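Local coordinates for Acarbose/maltose binding protein GacH (Streptomyces glaucescens, PDB 3K01) that binds acarbose and an acarbose homolog, and probably maltose, as the solute receptor of an ABC transporter, at residues F32-N37 with V87-V92; S293-W298 with A363-W368. All coordinates share one frame; numbering follows the deposited sequence.

How the interactions relate
Interaction 1 (32-37 with 87-92) closes along the chain before interaction 2 (293-298 with 363-368) opens, and their centres lie about 17 Å apart. Both belong to one mixed sheet: strand 87-91 pairs in parallel with 28-34 on one side and antiparallel with 293-302 on the other, and 293-302 pairs in parallel with 363-364 at its start. The two contacts touch directly. Val92 N lies 3.1 Å from Gly297 O, a probable hydrogen bond, and Trp298 packs on Thr35 and Glu91. Strand 293-302 thus ties the parallel strands of the N-terminal lobe to a segment late in the chain, consistent with the two-lobed build of solute-binding proteins, whose lobes are joined by crossing strands.

Interaction 1: residues F32-N37 with V87-V92; sequences FWDTSN and VMRTEV
Two parallel strands of the N-terminal alpha/beta lobe, 28-34 and 87-91, meet here, and the loop after the first folds over Arg89 of the second. Two backbone bonds set the pairing: Trp33 N donates to Val87 O at 3.0 Å and Arg89 N to Trp33 O, also at 3.0 Å. On one face of the sheet the Phe32 ring reaches Val87, CD1 to CG1 at 3.8 Å; on the other, Met88 SD lies 3.8 Å from Trp33 CB and beside CE3 of the indole, an oblique Met-aromatic contact. Met88 gets there by a bend at its second torsion (chi2 63°), which turns the sulfur back toward the neighbouring strand.

Arg89 buries more surface here than any other residue. Its chain runs extended from CG to NE, passing Thr35 and Asp34, and Arg89 NH1 donates to Thr35 OG1 at 3.1 Å, with the oxygen in the guanidinium plane. The carboxylate of Asp34 runs alongside, its plane 76° from that of the guanidinium. Asp34 OD1 sits 3.9 Å from Arg89 NE but well out of the plane, so this long salt bridge rests on charge alone; NE gives its hydrogen to Gln138 OE1 instead. Asp34 is held by its own turn: Ser36 N donates to Asp34 OD1 at 3.0 Å, an Asx turn, while Ser36 OG bonds OD2, which Tyr62 OH also meets. The acid is therefore fixed beside the arginine, whose positive charge it probably offsets in this buried setting.

Trp298 of strand 293-302 makes a cation-pi contact with Arg89. Helix 67-79 packs on the Trp33 and Met88 face, helix 41-49 places Tyr44 against Asp34 and Arg89, and strand 58-64 continues the sheet beyond Phe32 and Asp34.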
ATOM      1  N   PHE A  32     -17.093  -9.514 -12.799  1.00  9.50           N
ATOM      2  CA  PHE A  32     -15.884  -9.079 -12.092  1.00  9.41           C
ATOM      3  C   PHE A  32     -15.737  -7.575 -12.206  1.00  9.39           C
ATOM      4  O   PHE A  32     -15.666  -7.057 -13.319  1.00  9.71           O
ATOM      5  CB  PHE A  32     -14.656  -9.786 -12.701  1.00  9.49           C
ATOM      6  CG  PHE A  32     -13.305  -9.250 -12.230  1.00  9.45           C
ATOM      7  CD1 PHE A  32     -13.059  -8.943 -10.885  1.00  9.15           C
ATOM      8  CD2 PHE A  32     -12.264  -9.095 -13.139  1.00  9.35           C
ATOM      9  CE1 PHE A  32     -11.819  -8.462 -10.468  1.00 10.03           C
ATOM     10  CE2 PHE A  32     -11.034  -8.629 -12.738  1.00 10.45           C
ATOM     11  CZ  PHE A  32     -10.793  -8.320 -11.404  1.00 10.44           C
ATOM     12  N   TRP A  33     -15.702  -6.879 -11.064  1.00  9.53           N
ATOM     13  CA  TRP A  33     -15.401  -5.442 -11.057  1.00  9.03           C
ATOM     14  C   TRP A  33     -13.943  -5.213 -10.730  1.00  9.50           C
ATOM     15  O   TRP A  33     -13.478  -5.510  -9.616  1.00  9.61           O
ATOM     16  CB  TRP A  33     -16.275  -4.712 -10.044  1.00  9.45           C
ATOM     17  CG  TRP A  33     -17.708  -4.533 -10.462  1.00  8.89           C
ATOM     18  CD1 TRP A  33     -18.334  -5.066 -11.573  1.00  9.75           C
ATOM     19  CD2 TRP A  33     -18.707  -3.788  -9.760  1.00  8.23           C
ATOM     20  NE1 TRP A  33     -19.657  -4.674 -11.597  1.00 10.29           N
ATOM     21  CE2 TRP A  33     -19.915  -3.913 -10.486  1.00  9.65           C
ATOM     22  CE3 TRP A  33     -18.706  -3.036  -8.577  1.00  9.79           C
ATOM     23  CZ2 TRP A  33     -21.096  -3.281 -10.083  1.00 10.68           C
ATOM     24  CZ3 TRP A  33     -19.894  -2.429  -8.166  1.00 10.90           C
ATOM     25  CH2 TRP A  33     -21.069  -2.570  -8.913  1.00 10.82           C
ATOM     26  N   ASP A  34     -13.222  -4.716 -11.740  1.00  9.77           N
ATOM     27  CA  ASP A  34     -11.807  -4.391 -11.655  1.00 10.15           C
ATOM     28  C   ASP A  34     -11.635  -2.893 -11.474  1.00 10.58           C
ATOM     29  O   ASP A  34     -12.405  -2.106 -12.019  1.00 13.02           O
ATOM     30  CB  ASP A  34     -11.138  -4.851 -12.948  1.00 10.69           C
ATOM     31  CG  ASP A  34      -9.658  -4.530 -13.001  1.00 10.07           C
ATOM     32  OD1 ASP A  34      -8.998  -4.437 -11.940  1.00 10.49           O
ATOM     33  OD2 ASP A  34      -9.161  -4.367 -14.138  1.00 11.81           O
ATOM     34  N   THR A  35     -10.645  -2.499 -10.682  1.00 11.05           N
ATOM     35  CA  THR A  35     -10.370  -1.066 -10.428  1.00 11.16           C
ATOM     36  C   THR A  35      -9.039  -0.625 -11.063  1.00 11.59           C
ATOM     37  O   THR A  35      -8.570   0.492 -10.795  1.00 12.62           O
ATOM     38  CB  THR A  35     -10.208  -0.804  -8.946  1.00 11.63           C
ATOM     39  OG1 THR A  35      -9.148  -1.646  -8.484  1.00 11.65           O
ATOM     40  CG2 THR A  35     -11.489  -1.113  -8.181  1.00 12.78           C
ATOM     41  N   SER A  36      -8.408  -1.472 -11.868  1.00 11.46           N
ATOM     42  CA  SER A  36      -7.125  -1.117 -12.459  1.00 11.77           C
ATOM     43  C   SER A  36      -7.261   0.121 -13.360  1.00 12.45           C
ATOM     44  O   SER A  36      -8.354   0.476 -13.830  1.00 12.33           O
ATOM     45  CB  SER A  36      -6.504  -2.318 -13.181  1.00 11.79           C
ATOM     46  OG  SER A  36      -7.174  -2.561 -14.402  1.00 11.67           O
ATOM     47  N   ASN A  37      -6.134   0.792 -13.567  1.00 13.62           N
ATOM     48  CA  ASN A  37      -6.157   2.078 -14.275  1.00 13.85           C
ATOM     49  C   ASN A  37      -6.257   1.963 -15.802  1.00 14.18           C
ATOM     50  O   ASN A  37      -6.292   0.866 -16.375  1.00 13.30           O
ATOM     51  CB  ASN A  37      -4.984   2.974 -13.827  1.00 14.35           C
ATOM     52  CG  ASN A  37      -3.647   2.490 -14.322  1.00 15.13           C
ATOM     53  OD1 ASN A  37      -3.543   1.835 -15.351  1.00 17.50           O
ATOM     54  ND2 ASN A  37      -2.594   2.852 -13.596  1.00 18.16           N
ATOM     55  N   VAL A  87     -17.438 -10.971  -8.157  1.00  8.01           N
ATOM     56  CA  VAL A  87     -16.084 -10.831  -7.678  1.00  7.47           C
ATOM     57  C   VAL A  87     -15.703  -9.355  -7.721  1.00  8.67           C
ATOM     58  O   VAL A  87     -15.912  -8.677  -8.724  1.00  8.51           O
ATOM     59  CB  VAL A  87     -15.117 -11.663  -8.526  1.00  8.18           C
ATOM     60  CG1 VAL A  87     -13.656 -11.400  -8.115  1.00  8.59           C
ATOM     61  CG2 VAL A  87     -15.449 -13.169  -8.386  1.00  9.17           C
ATOM     62  N   MET A  88     -15.132  -8.888  -6.617  1.00  8.33           N
ATOM     63  CA  MET A  88     -14.788  -7.460  -6.465  1.00  9.13           C
ATOM     64  C   MET A  88     -13.297  -7.359  -6.191  1.00  8.61           C
ATOM     65  O   MET A  88     -12.786  -7.978  -5.243  1.00  8.99           O
ATOM     66  CB  MET A  88     -15.588  -6.915  -5.259  1.00  9.27           C
ATOM     67  CG  MET A  88     -15.347  -5.457  -4.875  1.00  9.57           C
ATOM     68  SD  MET A  88     -15.841  -4.382  -6.235  1.00 10.37           S
ATOM     69  CE  MET A  88     -15.077  -2.828  -5.729  1.00 12.75           C
ATOM     70  N   ARG A  89     -12.602  -6.536  -6.983  1.00  9.36           N
ATOM     71  CA  ARG A  89     -11.205  -6.202  -6.641  1.00  9.59           C
ATOM     72  C   ARG A  89     -11.227  -5.293  -5.403  1.00  9.64           C
ATOM     73  O   ARG A  89     -11.902  -4.255  -5.405  1.00 10.23           O
ATOM     74  CB  ARG A  89     -10.487  -5.538  -7.802  1.00 10.43           C
ATOM     75  CG  ARG A  89      -9.000  -5.646  -7.664  1.00  9.32           C
ATOM     76  CD  ARG A  89      -8.288  -4.683  -8.549  1.00 10.58           C
ATOM     77  NE  ARG A  89      -6.867  -4.963  -8.719  1.00  8.61           N
ATOM     78  CZ  ARG A  89      -5.986  -4.048  -9.131  1.00  8.94           C
ATOM     79  NH1 ARG A  89      -6.391  -2.808  -9.383  1.00  9.91           N
ATOM     80  NH2 ARG A  89      -4.723  -4.385  -9.309  1.00 10.42           N
ATOM     81  N   THR A  90     -10.495  -5.695  -4.361  1.00  8.70           N
ATOM     82  CA  THR A  90     -10.638  -5.088  -3.028  0.50  9.20           C
ATOM     83  C   THR A  90      -9.308  -4.570  -2.528  1.00  8.67           C
ATOM     84  O   THR A  90      -8.349  -5.321  -2.412  1.00  8.05           O
ATOM     85  CB  THR A  90     -11.177  -6.089  -1.955  0.50  9.76           C
ATOM     86  OG1 THR A  90     -10.415  -7.310  -1.984  0.50  8.78           O
ATOM     87  CG2 THR A  90     -12.656  -6.404  -2.174  0.50 11.27           C
ATOM     88  N   GLU A  91      -9.222  -3.269  -2.240  1.00  8.55           N
ATOM     89  CA  GLU A  91      -7.972  -2.746  -1.717  0.50  8.31           C
ATOM     90  C   GLU A  91      -7.732  -3.422  -0.369  1.00  8.37           C
ATOM     91  O   GLU A  91      -8.678  -3.899   0.257  1.00  7.60           O
ATOM     92  CB  GLU A  91      -8.080  -1.236  -1.587  0.50  8.71           C
ATOM     93  CG  GLU A  91      -6.758  -0.510  -1.561  0.50 10.26           C
ATOM     94  CD  GLU A  91      -6.324  -0.107  -0.162  0.50 13.54           C
ATOM     95  OE1 GLU A  91      -7.131  -0.183   0.804  0.50 12.87           O
ATOM     96  OE2 GLU A  91      -5.161   0.320  -0.022  0.50 17.55           O
ATOM     97  N   VAL A  92      -6.482  -3.493   0.090  1.00  8.25           N
ATOM     98  CA  VAL A  92      -6.218  -4.236   1.318  1.00  8.52           C
ATOM     99  C   VAL A  92      -7.114  -3.811   2.498  1.00  8.19           C
ATOM    100  O   VAL A  92      -7.586  -4.666   3.253  1.00  8.93           O
ATOM    101  CB  VAL A  92      -4.741  -4.234   1.732  1.00  8.75           C
ATOM    102  CG1 VAL A  92      -3.879  -5.051   0.751  1.00  9.85           C
ATOM    103  CG2 VAL A  92      -4.166  -2.812   1.929  1.00 10.30           C
TER

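Interaction 2: residues S293-W298 with A363-W368; sequences SPQGGW and AVERPW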
ATOM      1  N   SER A 293       7.452   0.047   6.534  1.00  6.18           N
ATOM      2  CA  SER A 293       6.698   0.907   5.643  1.00  6.79           C
ATOM      3  C   SER A 293       5.274   0.374   5.551  1.00  7.29           C
ATOM      4  O   SER A 293       5.040  -0.826   5.713  1.00  7.33           O
ATOM      5  CB  SER A 293       7.364   0.950   4.259  1.00  6.52           C
ATOM      6  OG  SER A 293       7.664  -0.364   3.819  1.00  7.80           O
ATOM      7  N   PRO A 294       4.297   1.241   5.321  1.00  6.09           N
ATOM      8  CA  PRO A 294       2.919   0.761   5.294  1.00  6.99           C
ATOM      9  C   PRO A 294       2.613  -0.087   4.067  1.00  7.75           C
ATOM     10  O   PRO A 294       3.221   0.050   3.006  1.00  7.63           O
ATOM     11  CB  PRO A 294       2.111   2.047   5.292  1.00  6.49           C
ATOM     12  CG  PRO A 294       3.032   3.054   4.596  1.00  6.76           C
ATOM     13  CD  PRO A 294       4.394   2.699   5.082  1.00  6.95           C
ATOM     14  N   GLN A 295       1.589  -0.914   4.198  1.00  7.73           N
ATOM     15  CA  GLN A 295       1.244  -1.900   3.170  1.00  7.54           C
ATOM     16  C   GLN A 295       0.063  -1.456   2.351  1.00  7.42           C
ATOM     17  O   GLN A 295      -0.974  -1.084   2.903  1.00  8.27           O
ATOM     18  CB  GLN A 295       0.826  -3.174   3.885  1.00  8.24           C
ATOM     19  CG  GLN A 295       0.406  -4.308   2.958  1.00  8.42           C
ATOM     20  CD  GLN A 295      -0.118  -5.493   3.718  1.00  8.69           C
ATOM     21  OE1 GLN A 295       0.013  -5.569   4.928  1.00  9.07           O
ATOM     22  NE2 GLN A 295      -0.678  -6.459   2.991  1.00  8.40           N
ATOM     23  N   GLY A 296       0.204  -1.504   1.028  1.00  7.03           N
ATOM     24  CA  GLY A 296      -0.910  -1.301   0.125  1.00  7.67           C
ATOM     25  C   GLY A 296      -1.077  -2.504  -0.792  1.00  6.62           C
ATOM     26  O   GLY A 296      -0.436  -3.546  -0.626  1.00  7.12           O
ATOM     27  N   GLY A 297      -1.956  -2.331  -1.760  1.00  7.81           N
ATOM     28  CA  GLY A 297      -2.180  -3.370  -2.764  1.00  7.17           C
ATOM     29  C   GLY A 297      -3.643  -3.739  -2.876  1.00  7.57           C
ATOM     30  O   GLY A 297      -4.541  -3.073  -2.338  1.00  8.13           O
ATOM     31  N   TRP A 298      -3.870  -4.841  -3.582  1.00  6.86           N
ATOM     32  CA  TRP A 298      -5.213  -5.285  -3.954  1.00  7.47           C
ATOM     33  C   TRP A 298      -5.323  -6.770  -3.751  1.00  6.96           C
ATOM     34  O   TRP A 298      -4.377  -7.511  -3.980  1.00  7.10           O
ATOM     35  CB  TRP A 298      -5.511  -4.977  -5.438  1.00  7.08           C
ATOM     36  CG  TRP A 298      -5.578  -3.493  -5.731  1.00  7.91           C
ATOM     37  CD1 TRP A 298      -4.542  -2.676  -6.076  1.00 10.01           C
ATOM     38  CD2 TRP A 298      -6.728  -2.657  -5.611  1.00  7.78           C
ATOM     39  NE1 TRP A 298      -4.995  -1.387  -6.212  1.00 10.27           N
ATOM     40  CE2 TRP A 298      -6.334  -1.345  -5.937  1.00 10.07           C
ATOM     41  CE3 TRP A 298      -8.078  -2.902  -5.299  1.00  8.48           C
ATOM     42  CZ2 TRP A 298      -7.231  -0.270  -5.938  1.00 11.14           C
ATOM     43  CZ3 TRP A 298      -8.971  -1.841  -5.294  1.00 10.46           C
ATOM     44  CH2 TRP A 298      -8.538  -0.532  -5.603  1.00 10.83           C
ATOM     45  N   ALA A 363       7.357  -4.172   4.628  1.00  7.10           N
ATOM     46  CA  ALA A 363       5.962  -3.782   4.802  1.00  7.15           C
ATOM     47  C   ALA A 363       5.422  -4.201   6.162  1.00  7.46           C
ATOM     48  O   ALA A 363       5.719  -5.296   6.648  1.00  8.68           O
ATOM     49  CB  ALA A 363       5.120  -4.355   3.679  1.00  7.77           C
ATOM     50  N   VAL A 364       4.594  -3.327   6.732  1.00  8.25           N
ATOM     51  CA  VAL A 364       3.956  -3.582   8.020  1.00  8.05           C
ATOM     52  C   VAL A 364       2.466  -3.644   7.764  1.00  8.32           C
ATOM     53  O   VAL A 364       1.916  -2.799   7.077  1.00  8.26           O
ATOM     54  CB  VAL A 364       4.286  -2.432   9.033  1.00  7.96           C
ATOM     55  CG1 VAL A 364       3.501  -2.602  10.350  1.00  9.65           C
ATOM     56  CG2 VAL A 364       5.773  -2.372   9.305  1.00  9.57           C
ATOM     57  N   GLU A 365       1.813  -4.643   8.357  1.00  8.31           N
ATOM     58  CA  GLU A 365       0.394  -4.806   8.171  1.00  7.83           C
ATOM     59  C   GLU A 365      -0.394  -3.612   8.690  1.00  8.14           C
ATOM     60  O   GLU A 365      -0.011  -2.996   9.697  1.00  8.27           O
ATOM     61  CB  GLU A 365      -0.078  -6.036   8.937  1.00  9.21           C
ATOM     62  CG  GLU A 365       0.430  -7.366   8.395  1.00  8.52           C
ATOM     63  CD  GLU A 365      -0.003  -8.556   9.240  1.00 10.20           C
ATOM     64  OE1 GLU A 365      -1.094  -8.498   9.828  1.00 11.84           O
ATOM     65  OE2 GLU A 365       0.754  -9.560   9.297  1.00 14.15           O
ATOM     66  N   ARG A 366      -1.492  -3.310   8.030  1.00  9.16           N
ATOM     67  CA  ARG A 366      -2.500  -2.402   8.581  1.00 10.12           C
ATOM     68  C   ARG A 366      -3.212  -3.107   9.735  1.00 10.53           C
ATOM     69  O   ARG A 366      -3.165  -4.331   9.838  1.00 10.24           O
ATOM     70  CB  ARG A 366      -3.594  -2.129   7.543  1.00 11.66           C
ATOM     71  CG  ARG A 366      -3.127  -1.646   6.210  1.00 13.46           C
ATOM     72  CD  ARG A 366      -2.859  -0.156   6.151  1.00 16.03           C
ATOM     73  NE  ARG A 366      -2.622   0.173   4.756  1.00 14.74           N
ATOM     74  CZ  ARG A 366      -3.469   0.752   3.907  1.00 11.79           C
ATOM     75  NH1 ARG A 366      -4.646   1.260   4.287  1.00 14.83           N
ATOM     76  NH2 ARG A 366      -3.060   0.940   2.661  1.00 12.81           N
ATOM     77  N   PRO A 367      -3.932  -2.338  10.578  1.00 11.11           N
ATOM     78  CA  PRO A 367      -4.902  -3.000  11.439  1.00 11.28           C
ATOM     79  C   PRO A 367      -6.082  -3.429  10.563  1.00 10.51           C
ATOM     80  O   PRO A 367      -6.694  -2.613   9.877  1.00 10.87           O
ATOM     81  CB  PRO A 367      -5.313  -1.903  12.444  1.00 12.48           C
ATOM     82  CG  PRO A 367      -4.991  -0.639  11.774  1.00 12.89           C
ATOM     83  CD  PRO A 367      -3.914  -0.869  10.747  1.00 12.23           C
ATOM     84  N   TRP A 368      -6.411  -4.718  10.622  1.00 10.19           N
ATOM     85  CA  TRP A 368      -7.397  -5.272   9.704  1.00 10.37           C
ATOM     86  C   TRP A 368      -8.793  -5.178  10.303  1.00 10.46           C
ATOM     87  O   TRP A 368      -9.452  -6.190  10.585  1.00 11.24           O
ATOM     88  CB  TRP A 368      -7.028  -6.710   9.331  1.00 10.33           C
ATOM     89  CG  TRP A 368      -5.640  -6.826   8.787  1.00  9.75           C
ATOM     90  CD1 TRP A 368      -4.627  -7.560   9.324  1.00 10.63           C
ATOM     91  CD2 TRP A 368      -5.100  -6.165   7.622  1.00  9.36           C
ATOM     92  NE1 TRP A 368      -3.483  -7.414   8.561  1.00  9.75           N
ATOM     93  CE2 TRP A 368      -3.747  -6.580   7.515  1.00  8.43           C
ATOM     94  CE3 TRP A 368      -5.619  -5.295   6.664  1.00  9.32           C
ATOM     95  CZ2 TRP A 368      -2.905  -6.128   6.510  1.00 10.36           C
ATOM     96  CZ3 TRP A 368      -4.785  -4.859   5.654  1.00 10.31           C
ATOM     97  CH2 TRP A 368      -3.429  -5.290   5.587  1.00  9.82           C
TER
HETATM   98  O   HOH W   1       0.489  -0.532   7.039  1.00  8.46           O
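Gln295 reaches from strand 293-302 across the segment that follows strand 363-364. Gln295 CB passes 3.4 Å from Val364 O. With CG anti to the backbone N (chi1 179°) and the chain extended beyond it, the amide arrives at the rim of the Trp368 indole, where Gln295 CD lies 3.8 Å from Trp368 CH2. The amide and ring planes stand 80° apart. Gln295 OE1 lies near the ring plane, 3.4 Å from Trp368 CZ2, and also approaches Glu365 CA; this buried oxygen finds no hydrogen-bond partner in the model. NE2, in contrast, donates to Gln122 O. Glu365 holds the indole in turn: Trp368 NE1 donates to Glu365 OE1 at 2.9 Å.

The carbonyl of Gln295 is gripped from the other segment. Arg366, bent at chi2 (-83°), comes side-on with NE at 2.8 Å and NH2 at 2.9 Å from Gln295 O, both bonds well short of straight. Further back, Val364 N donates to Ser293 O at 2.7 Å, and a water links Gln295 N to Val364 O.

Helix 193-198 packs against Pro294 and Val364, and helix 121-125 against Glu365 and Trp368. A short parallel pairing that soon gives way to side-chain bonds joins a late segment to a long central strand, consistent with the strands that pass between the two lobes of solute-binding proteins.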